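Local coordinates for protein acetone carboxylase alpha subunit (Xanthobacter autotrophicus Py2, PDB 5M45) that forms the alpha subunit of acetone carboxylase, a large multi-chain enzyme, and belongs to the hydantoinase B/oxoprolinase family, at residues K730-R733 and T734-L738; A259-K262 and F263-A267; G670-E673 and T674-A677; D582-P585 and E586-T589. All coordinates share one frame; numbering follows the deposited sequence.

Interaction 1 of 4, residues K730-R733 and T734-L738. Unlike the reference sequence in segment 734-738: D737 (reference Ser).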
loop_
_atom_site.group_PDB
_atom_site.type_symbol
_atom_site.label_atom_id
_atom_site.label_comp_id
_atom_site.label_asym_id
_atom_site.label_seq_id
_atom_site.Cartn_x
_atom_site.Cartn_y
_atom_site.Cartn_z
ATOM N N LYS A 730 -38.073 17.056 2.653
ATOM C CA LYS A 730 -39.476 17.392 2.499
ATOM C C LYS A 730 -40.394 16.684 3.538
ATOM O O LYS A 730 -41.262 17.327 4.141
ATOM C CB LYS A 730 -39.911 17.118 1.055
ATOM C CG LYS A 730 -41.410 17.316 0.796
ATOM C CD LYS A 730 -41.702 16.982 -0.670
ATOM C CE LYS A 730 -43.171 16.801 -0.971
ATOM N NZ LYS A 730 -43.913 18.036 -0.590
ATOM N N ASP A 731 -40.175 15.388 3.745
ATOM C CA ASP A 731 -40.874 14.563 4.781
ATOM C C ASP A 731 -40.694 15.160 6.198
ATOM O O ASP A 731 -41.654 15.291 6.952
ATOM C CB ASP A 731 -40.296 13.112 4.757
ATOM C CG ASP A 731 -41.044 12.067 5.552
ATOM O OD1 ASP A 731 -42.170 12.402 5.990
ATOM O OD2 ASP A 731 -40.494 10.861 5.693
ATOM N N PHE A 732 -39.456 15.475 6.550
ATOM C CA PHE A 732 -39.124 16.050 7.869
ATOM C C PHE A 732 -39.807 17.410 8.096
ATOM O O PHE A 732 -40.390 17.641 9.152
ATOM C CB PHE A 732 -37.609 16.214 7.957
ATOM C CG PHE A 732 -37.090 16.693 9.287
ATOM C CD1 PHE A 732 -36.912 18.058 9.538
ATOM C CD2 PHE A 732 -36.675 15.773 10.263
ATOM C CE1 PHE A 732 -36.387 18.503 10.745
ATOM C CE2 PHE A 732 -36.161 16.215 11.487
ATOM C CZ PHE A 732 -36.021 17.573 11.722
ATOM N N ARG A 733 -39.740 18.291 7.100
ATOM C CA ARG A 733 -40.372 19.617 7.177
ATOM C C ARG A 733 -41.877 19.517 7.326
ATOM O O ARG A 733 -42.468 20.293 8.079
ATOM C CB ARG A 733 -40.058 20.511 5.941
ATOM C CG ARG A 733 -38.613 20.980 5.865
ATOM C CD ARG A 733 -38.300 21.694 4.551
ATOM N NE ARG A 733 -36.984 22.319 4.570
ATOM C CZ ARG A 733 -36.680 23.505 5.103
ATOM N NH1 ARG A 733 -37.599 24.272 5.673
ATOM N NH2 ARG A 733 -35.401 23.934 5.087
ATOM N N THR A 734 -42.486 18.592 6.593
ATOM C CA THR A 734 -43.918 18.385 6.649
ATOM C C THR A 734 -44.329 17.809 8.013
ATOM O O THR A 734 -45.288 18.277 8.615
ATOM C CB THR A 734 -44.405 17.433 5.522
ATOM O OG1 THR A 734 -44.073 17.997 4.262
ATOM C CG2 THR A 734 -45.903 17.254 5.546
ATOM N N PHE A 735 -43.592 16.801 8.475
ATOM C CA PHE A 735 -43.915 16.136 9.723
ATOM C C PHE A 735 -43.893 17.134 10.893
ATOM O O PHE A 735 -44.788 17.118 11.740
ATOM C CB PHE A 735 -42.990 14.954 10.046
ATOM C CG PHE A 735 -43.361 14.275 11.340
ATOM C CD1 PHE A 735 -44.379 13.313 11.380
ATOM C CD2 PHE A 735 -42.774 14.694 12.550
ATOM C CE1 PHE A 735 -44.770 12.749 12.573
ATOM C CE2 PHE A 735 -43.160 14.130 13.750
ATOM C CZ PHE A 735 -44.169 13.157 13.764
ATOM N N TRP A 736 -42.842 17.960 10.938
ATOM C CA TRP A 736 -42.655 18.945 12.019
ATOM C C TRP A 736 -43.260 20.337 11.748
ATOM O O TRP A 736 -43.081 21.272 12.555
ATOM C CB TRP A 736 -41.162 19.066 12.350
ATOM C CG TRP A 736 -40.570 17.844 13.009
ATOM C CD1 TRP A 736 -39.601 17.029 12.509
ATOM C CD2 TRP A 736 -40.911 17.318 14.301
ATOM N NE1 TRP A 736 -39.320 16.034 13.394
ATOM C CE2 TRP A 736 -40.107 16.186 14.514
ATOM C CE3 TRP A 736 -41.827 17.698 15.293
ATOM C CZ2 TRP A 736 -40.179 15.412 15.695
ATOM C CZ3 TRP A 736 -41.889 16.929 16.474
ATOM C CH2 TRP A 736 -41.081 15.803 16.652
ATOM N N ASP A 737 -43.970 20.472 10.628
ATOM C CA ASP A 737 -44.654 21.734 10.240
ATOM C C ASP A 737 -43.691 22.926 10.284
ATOM O O ASP A 737 -43.966 23.947 10.918
ATOM C CB ASP A 737 -45.878 21.914 11.130
ATOM C CG ASP A 737 -46.761 23.088 10.722
ATOM O OD1 ASP A 737 -46.911 23.357 9.514
ATOM O OD2 ASP A 737 -47.348 23.754 11.640
ATOM N N LEU A 738 -42.531 22.778 9.654
ATOM C CA LEU A 738 -41.482 23.820 9.703
ATOM C C LEU A 738 -41.690 24.842 8.581
ATOM O O LEU A 738 -42.012 24.469 7.474
ATOM C CB LEU A 738 -40.077 23.220 9.606
ATOM C CG LEU A 738 -39.778 22.154 10.686
ATOM C CD1 LEU A 738 -38.463 21.450 10.414
ATOM C CD2 LEU A 738 -39.770 22.762 12.085
HETATM O O HOH W 1 -40.500 24.284 5.108
HETATM O O HOH W 2 -43.920 22.441 5.919
#
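F732 and W736 meet one turn apart at the C-terminal end of helix 726-735. CG of F732 is anti to its backbone N (chi1 -175°), while CG of W736 lies beside its own N (chi1 -69°). The two rings therefore converge, and the indole turns an edge to the phenyl face. CD1 of W736 sits over the centre of the F732 ring, 3.6 Å above its plane. The ring planes stand 62° apart, a T-shaped pair. L738 adds a methyl: its CD1 is 3.6 Å from CE1 of F732. F718 and F722 also pack on F732, and the side chain of W736 rests on M698, E701 and I705 of helix 694-706.

The polar side of the turn is held differently. OG1 of T734 donates to K730 O at 2.9 Å. N of T734 donates to the same oxygen from the opposite face of the carbonyl plane. NH1 of R733 donates to a water that in turn donates to L738 O, while its NE pairs with E729 and its NH2 bonds to W742 O. The backbone turns off at D737. L738 N donates to R733 O at 2.9 Å, and D737 N makes a weak bond to T734 O. Together with the positive phi of D737, these bonds close the helix as a Schellman motif.

Interaction 2 of 4, residues A259-K262 and F263-A267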
loop_
_atom_site.group_PDB
_atom_site.type_symbol
_atom_site.label_atom_id
_atom_site.label_comp_id
_atom_site.label_asym_id
_atom_site.label_seq_id
_atom_site.Cartn_x
_atom_site.Cartn_y
_atom_site.Cartn_z
ATOM N N ALA A 259 -25.394 -30.648 -20.806
ATOM C CA ALA A 259 -26.165 -30.646 -19.578
ATOM C C ALA A 259 -25.600 -29.645 -18.544
ATOM O O ALA A 259 -26.376 -28.911 -17.914
ATOM C CB ALA A 259 -26.226 -32.045 -18.979
ATOM N N TYR A 260 -24.275 -29.627 -18.358
ATOM C CA TYR A 260 -23.662 -28.681 -17.419
ATOM C C TYR A 260 -23.927 -27.236 -17.849
ATOM O O TYR A 260 -24.233 -26.393 -17.005
ATOM C CB TYR A 260 -22.137 -28.908 -17.284
ATOM C CG TYR A 260 -21.492 -27.935 -16.330
ATOM C CD1 TYR A 260 -21.420 -28.222 -14.969
ATOM C CD2 TYR A 260 -20.989 -26.710 -16.769
ATOM C CE1 TYR A 260 -20.869 -27.325 -14.075
ATOM C CE2 TYR A 260 -20.420 -25.815 -15.879
ATOM C CZ TYR A 260 -20.377 -26.108 -14.528
ATOM O OH TYR A 260 -19.841 -25.227 -13.603
ATOM N N TRP A 261 -23.779 -26.968 -19.141
ATOM C CA TRP A 261 -24.000 -25.621 -19.727
ATOM C C TRP A 261 -25.441 -25.129 -19.497
ATOM O O TRP A 261 -25.658 -23.947 -19.154
ATOM C CB TRP A 261 -23.587 -25.623 -21.206
ATOM C CG TRP A 261 -23.480 -24.268 -21.899
ATOM C CD1 TRP A 261 -24.271 -23.794 -22.909
ATOM C CD2 TRP A 261 -22.512 -23.238 -21.644
ATOM N NE1 TRP A 261 -23.860 -22.530 -23.275
ATOM C CE2 TRP A 261 -22.782 -22.170 -22.524
ATOM C CE3 TRP A 261 -21.445 -23.115 -20.761
ATOM C CZ2 TRP A 261 -22.032 -20.997 -22.540
ATOM C CZ3 TRP A 261 -20.681 -21.943 -20.780
ATOM C CH2 TRP A 261 -20.977 -20.911 -21.677
ATOM N N LYS A 262 -26.419 -26.017 -19.621
ATOM C CA LYS A 262 -27.802 -25.663 -19.228
ATOM C C LYS A 262 -27.961 -25.350 -17.732
ATOM O O LYS A 262 -28.563 -24.328 -17.391
ATOM C CB LYS A 262 -28.810 -26.719 -19.676
ATOM C CG LYS A 262 -28.897 -26.705 -21.202
ATOM C CD LYS A 262 -30.136 -27.357 -21.750
ATOM C CE LYS A 262 -30.014 -28.856 -21.800
ATOM N NZ LYS A 262 -30.281 -29.455 -23.140
ATOM N N PHE A 263 -27.411 -26.212 -16.871
ATOM C CA PHE A 263 -27.501 -26.031 -15.420
ATOM C C PHE A 263 -26.903 -24.698 -14.965
ATOM O O PHE A 263 -27.447 -24.031 -14.057
ATOM C CB PHE A 263 -26.777 -27.175 -14.704
ATOM C CG PHE A 263 -26.940 -27.169 -13.216
ATOM C CD1 PHE A 263 -28.086 -27.693 -12.612
ATOM C CD2 PHE A 263 -25.935 -26.659 -12.390
ATOM C CE1 PHE A 263 -28.226 -27.712 -11.210
ATOM C CE2 PHE A 263 -26.068 -26.688 -11.005
ATOM C CZ PHE A 263 -27.206 -27.211 -10.412
ATOM N N ALA A 264 -25.785 -24.311 -15.592
ATOM C CA ALA A 264 -25.048 -23.132 -15.191
ATOM C C ALA A 264 -25.851 -21.805 -15.302
ATOM O O ALA A 264 -25.480 -20.845 -14.615
ATOM C CB ALA A 264 -23.743 -23.029 -15.956
ATOM N N TYR A 265 -26.914 -21.769 -16.117
ATOM C CA TYR A 265 -27.836 -20.625 -16.189
ATOM C C TYR A 265 -29.214 -20.908 -15.573
ATOM O O TYR A 265 -29.781 -20.036 -14.888
ATOM C CB TYR A 265 -27.911 -20.071 -17.638
ATOM C CG TYR A 265 -26.536 -19.725 -18.138
ATOM C CD1 TYR A 265 -25.726 -20.696 -18.697
ATOM C CD2 TYR A 265 -26.010 -18.454 -17.989
ATOM C CE1 TYR A 265 -24.429 -20.418 -19.127
ATOM C CE2 TYR A 265 -24.711 -18.157 -18.411
ATOM C CZ TYR A 265 -23.941 -19.149 -18.989
ATOM O OH TYR A 265 -22.654 -18.885 -19.400
ATOM N N GLU A 266 -29.735 -22.126 -15.750
ATOM C CA GLU A 266 -31.026 -22.496 -15.163
ATOM C C GLU A 266 -31.012 -22.395 -13.628
ATOM O O GLU A 266 -32.018 -21.983 -13.044
ATOM C CB GLU A 266 -31.483 -23.895 -15.584
ATOM C CG GLU A 266 -31.816 -24.056 -17.074
ATOM C CD GLU A 266 -32.419 -25.417 -17.427
ATOM O OE1 GLU A 266 -33.009 -26.084 -16.517
ATOM O OE2 GLU A 266 -32.300 -25.829 -18.642
ATOM N N ALA A 267 -29.888 -22.759 -12.985
ATOM C CA ALA A 267 -29.808 -22.748 -11.510
ATOM C C ALA A 267 -30.033 -21.322 -10.935
ATOM O O ALA A 267 -30.630 -21.173 -9.871
ATOM C CB ALA A 267 -28.483 -23.347 -11.009
#
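A259 O accepts from F263 N at 3.1 Å, a backbone bond of helix 257-282. The F263 side chain packs on L60 and L64 of helix 54-75, and its ring meets Y57 edge-to-face. Y260 comes next. Its O takes A264 N, and its ring approaches A264 CB no closer than 4.3 Å, from CE2.

W261 carries the main side-chain contact. It is an i to i+4 aromatic pair along one side of the helix, within the hydantoinase B/oxoprolinase family region. CG of W261 is anti to its N (chi1 -168°), and CG of Y265 lies beside its own N (chi1 -55°), which brings the rings together. Y265 presents an edge to the indole face, with CE1 4.0 Å above the plane and the rings turned 72° apart. OH of Y265 reaches W261 CH2 at 3.5 Å and bonds to H27. W261 O lies at the Y265 ring edge, 3.3 Å from CD1.

K262 O accepts from E266 N at 3.0 Å and weakly from Y265 N. The side chains of K262 and E266 run side by side, but K262 NZ stays 6.1 Å from E266 OE2. The E266 carboxylate instead accepts from the backbone N of L49 and of R50.

Interaction 3 of 4, residues G670-E673 and T674-A677. Unlike the reference sequence in segment 674-677: T674 (reference Ala), A675 (reference Gly).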
loop_
_atom_site.group_PDB
_atom_site.type_symbol
_atom_site.label_atom_id
_atom_site.label_comp_id
_atom_site.label_asym_id
_atom_site.label_seq_id
_atom_site.Cartn_x
_atom_site.Cartn_y
_atom_site.Cartn_z
ATOM N N GLY A 670 -36.983 -17.300 43.739
ATOM C CA GLY A 670 -38.314 -17.781 43.318
ATOM C C GLY A 670 -39.320 -16.638 43.236
ATOM O O GLY A 670 -39.073 -15.565 43.763
ATOM N N VAL A 671 -40.446 -16.867 42.583
ATOM C CA VAL A 671 -41.426 -15.804 42.330
ATOM C C VAL A 671 -42.430 -15.665 43.481
ATOM O O VAL A 671 -42.968 -16.660 43.947
ATOM C CB VAL A 671 -42.226 -16.109 41.043
ATOM C CG1 VAL A 671 -43.352 -15.092 40.827
ATOM C CG2 VAL A 671 -41.272 -16.164 39.832
ATOM N N ASP A 672 -42.688 -14.428 43.915
ATOM C CA ASP A 672 -43.883 -14.081 44.737
ATOM C C ASP A 672 -45.021 -13.693 43.782
ATOM O O ASP A 672 -45.045 -12.575 43.263
ATOM C CB ASP A 672 -43.563 -12.926 45.730
ATOM C CG ASP A 672 -44.718 -12.595 46.654
ATOM O OD1 ASP A 672 -45.898 -12.850 46.336
ATOM O OD2 ASP A 672 -44.435 -12.051 47.738
ATOM N N GLU A 673 -45.963 -14.615 43.565
ATOM C CA GLU A 673 -47.000 -14.455 42.553
ATOM C C GLU A 673 -47.989 -13.313 42.885
ATOM O O GLU A 673 -48.384 -12.566 41.980
ATOM C CB GLU A 673 -47.715 -15.814 42.256
ATOM C CG GLU A 673 -46.963 -16.804 41.328
ATOM C CD GLU A 673 -45.969 -17.745 42.041
ATOM O OE1 GLU A 673 -45.293 -18.615 41.392
ATOM O OE2 GLU A 673 -45.915 -17.667 43.304
ATOM N N THR A 674 -48.358 -13.169 44.161
ATOM C CA THR A 674 -49.281 -12.109 44.605
ATOM C C THR A 674 -48.652 -10.711 44.490
ATOM O O THR A 674 -49.277 -9.774 43.985
ATOM C CB THR A 674 -49.769 -12.333 46.065
ATOM O OG1 THR A 674 -50.593 -13.496 46.116
ATOM C CG2 THR A 674 -50.601 -11.151 46.583
ATOM N N ALA A 675 -47.426 -10.581 44.984
ATOM C CA ALA A 675 -46.719 -9.301 44.956
ATOM C C ALA A 675 -46.376 -8.888 43.501
ATOM O O ALA A 675 -46.353 -7.688 43.188
ATOM C CB ALA A 675 -45.477 -9.380 45.819
ATOM N N THR A 676 -46.147 -9.880 42.627
ATOM C CA THR A 676 -45.886 -9.640 41.195
ATOM C C THR A 676 -47.153 -9.073 40.487
ATOM O O THR A 676 -47.073 -8.124 39.673
ATOM C CB THR A 676 -45.388 -10.949 40.498
ATOM O OG1 THR A 676 -44.082 -11.281 40.976
ATOM C CG2 THR A 676 -45.320 -10.831 38.952
ATOM N N ALA A 677 -48.306 -9.668 40.762
ATOM C CA ALA A 677 -49.574 -9.168 40.187
ATOM C C ALA A 677 -49.823 -7.713 40.592
ATOM O O ALA A 677 -50.207 -6.909 39.744
ATOM C CB ALA A 677 -50.767 -10.046 40.577
#
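D672 is the N-cap of helix 673-690, which follows a short strand, and its carboxylate meets A675. OD1 of D672 accepts from A675 N at 3.1 Å. The bond is nearly straight, with an angle of 173° at the hydrogen. The donor meets OD1 from above the carboxylate plane, 64° out of it. CG of D672 is anti to the backbone N (chi1 -176°), and this swings the carboxylate over the first helical turn. The methyl of A675 packs against the same group, with CB 3.4 Å from D672 CG.

The carbonyl of D672 is gripped twice by T676. N of T676 donates at 3.0 Å and OG1 at 2.8 Å, from opposite faces of the carbonyl plane. A677 N continues the helix with a bond to E673 O.

A second shell fixes these groups. R662 NH1 forms a salt bridge with OD2 of D672, so the carboxylate is shared between an arginine and the helix start. The helix dipole would probably favour its negative charge as well. V671 and T676 pack against P636 of helix 636-645, and their side chains cross at about a right angle. CG1 of V671 comes within 3.9 Å of OG1 of T676, the same oxygen that bonds to V660 N.

Interaction 4 of 4, residues D582-P585 and E586-T589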
loop_
_atom_site.group_PDB
_atom_site.type_symbol
_atom_site.label_atom_id
_atom_site.label_comp_id
_atom_site.label_asym_id
_atom_site.label_seq_id
_atom_site.Cartn_x
_atom_site.Cartn_y
_atom_site.Cartn_z
ATOM N N ASP A 582 -17.250 -8.551 34.275
ATOM C CA ASP A 582 -17.592 -7.275 34.895
ATOM C C ASP A 582 -19.126 -7.279 35.080
ATOM O O ASP A 582 -19.896 -6.609 34.370
ATOM C CB ASP A 582 -17.080 -6.146 33.984
ATOM C CG ASP A 582 -17.131 -4.771 34.616
ATOM O OD1 ASP A 582 -16.825 -4.626 35.851
ATOM O OD2 ASP A 582 -17.454 -3.788 33.854
ATOM N N THR A 583 -19.551 -8.034 36.081
ATOM C CA THR A 583 -20.943 -8.430 36.230
ATOM C C THR A 583 -21.958 -7.261 36.224
ATOM O O THR A 583 -22.968 -7.310 35.493
ATOM C CB THR A 583 -21.088 -9.304 37.507
ATOM O OG1 THR A 583 -20.220 -10.460 37.406
ATOM C CG2 THR A 583 -22.551 -9.760 37.725
ATOM N N ASP A 584 -21.667 -6.226 37.014
ATOM C CA ASP A 584 -22.489 -5.021 37.083
ATOM C C ASP A 584 -21.558 -3.822 36.936
ATOM O O ASP A 584 -20.919 -3.426 37.916
ATOM C CB ASP A 584 -23.241 -4.945 38.420
ATOM C CG ASP A 584 -24.224 -3.748 38.498
ATOM O OD1 ASP A 584 -24.219 -2.858 37.606
ATOM O OD2 ASP A 584 -25.021 -3.710 39.463
ATOM N N PRO A 585 -21.457 -3.240 35.714
ATOM C CA PRO A 585 -20.455 -2.175 35.532
ATOM C C PRO A 585 -20.752 -0.885 36.291
ATOM O O PRO A 585 -19.860 -0.053 36.434
ATOM C CB PRO A 585 -20.457 -1.931 34.022
ATOM C CG PRO A 585 -21.694 -2.561 33.518
ATOM C CD PRO A 585 -22.047 -3.674 34.440
ATOM N N GLU A 586 -21.988 -0.728 36.769
ATOM C CA GLU A 586 -22.359 0.371 37.664
ATOM C C GLU A 586 -21.848 0.148 39.085
ATOM O O GLU A 586 -21.671 1.103 39.832
ATOM C CB GLU A 586 -23.893 0.522 37.670
ATOM C CG GLU A 586 -24.452 1.718 38.418
ATOM C CD GLU A 586 -25.932 1.997 38.083
ATOM O OE1 GLU A 586 -26.498 1.566 37.034
ATOM O OE2 GLU A 586 -26.525 2.732 38.929
ATOM N N ASN A 587 -21.686 -1.118 39.486
ATOM C CA ASN A 587 -21.226 -1.517 40.837
ATOM C C ASN A 587 -20.064 -2.521 40.703
ATOM O O ASN A 587 -20.182 -3.666 41.114
ATOM C CB ASN A 587 -22.392 -2.136 41.626
ATOM C CG ASN A 587 -23.497 -1.164 41.842
ATOM O OD1 ASN A 587 -23.317 -0.179 42.571
ATOM N ND2 ASN A 587 -24.616 -1.353 41.170
ATOM N N PRO A 588 -18.947 -2.096 40.115
ATOM C CA PRO A 588 -17.880 -3.053 39.794
ATOM C C PRO A 588 -17.106 -3.526 41.025
ATOM O O PRO A 588 -17.021 -2.814 41.992
ATOM C CB PRO A 588 -16.952 -2.240 38.888
ATOM C CG PRO A 588 -17.153 -0.804 39.268
ATOM C CD PRO A 588 -18.580 -0.709 39.769
ATOM N N THR A 589 -16.552 -4.741 40.970
ATOM C CA THR A 589 -15.723 -5.275 42.060
ATOM C C THR A 589 -14.212 -5.161 41.759
ATOM O O THR A 589 -13.396 -5.064 42.698
ATOM C CB THR A 589 -16.036 -6.747 42.340
ATOM O OG1 THR A 589 -15.827 -7.537 41.156
ATOM C CG2 THR A 589 -17.475 -6.899 42.834
HETATM O O HOH W 3 -15.921 -5.831 38.046
HETATM O O HOH W 4 -19.963 -6.189 39.577
#
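The D584 side chain has CG anti to its backbone N (chi1 -175°), and N587 has CG beside its own N. These torsions bring the two side chains alongside each other across a type I beta turn from D584 to N587. The turn lies in the loop between helix 567-573 and strand 598-602. Its backbone bond runs from N587 N to D584 O at 2.9 Å, with the donor above the carbonyl plane.

The D584 carboxylate makes two further bonds. OD1 accepts from E586 N at 3.2 Å, a bent bond of 137° at the hydrogen, which closes an Asx turn. The other is between side chains: OD2 accepts from ND2 of N587 at 2.9 Å in an almost straight line. OD2 lies in the plane of that amide, but ND2 stands above the carboxylate plane, and the two planes are 84° apart.

R651 pairs with D584 OD2 through NE and with E586 OE1 through NH1, which would probably offset the like charges of the two acids, whose OD1 and OE1 are 5.0 Å apart. OE1 of E586 also bonds to the backbone of the chain of another protein, and D582 OD2 pairs with R601 and bonds to Y558 OH. A water links the two arms of the loop, donating to D582 OD1 at 2.7 Å and accepting from T589 N at 3.2 Å.

Overall arrangement
The four contacts are local and follow one another along the chain without touching. Interactions 3 and 4 are the nearest pair, on the same side of the chain's centre, with nearest atoms about 17 Å apart. Interaction 2 lies on the opposite side of that centre from interaction 4; their centres are about 59 Å apart. It is also far from interaction 3, at about 64 Å between centres. Interaction 1 sits about 44 to 52 Å from the other three, centre to centre. The side chain of Y265 in interaction 2 is about 12 Å from the bound 3,6,9,12,15-pentaoxaheptadecan-1-ol. Interactions 1 and 4 each touch the chain of another protein.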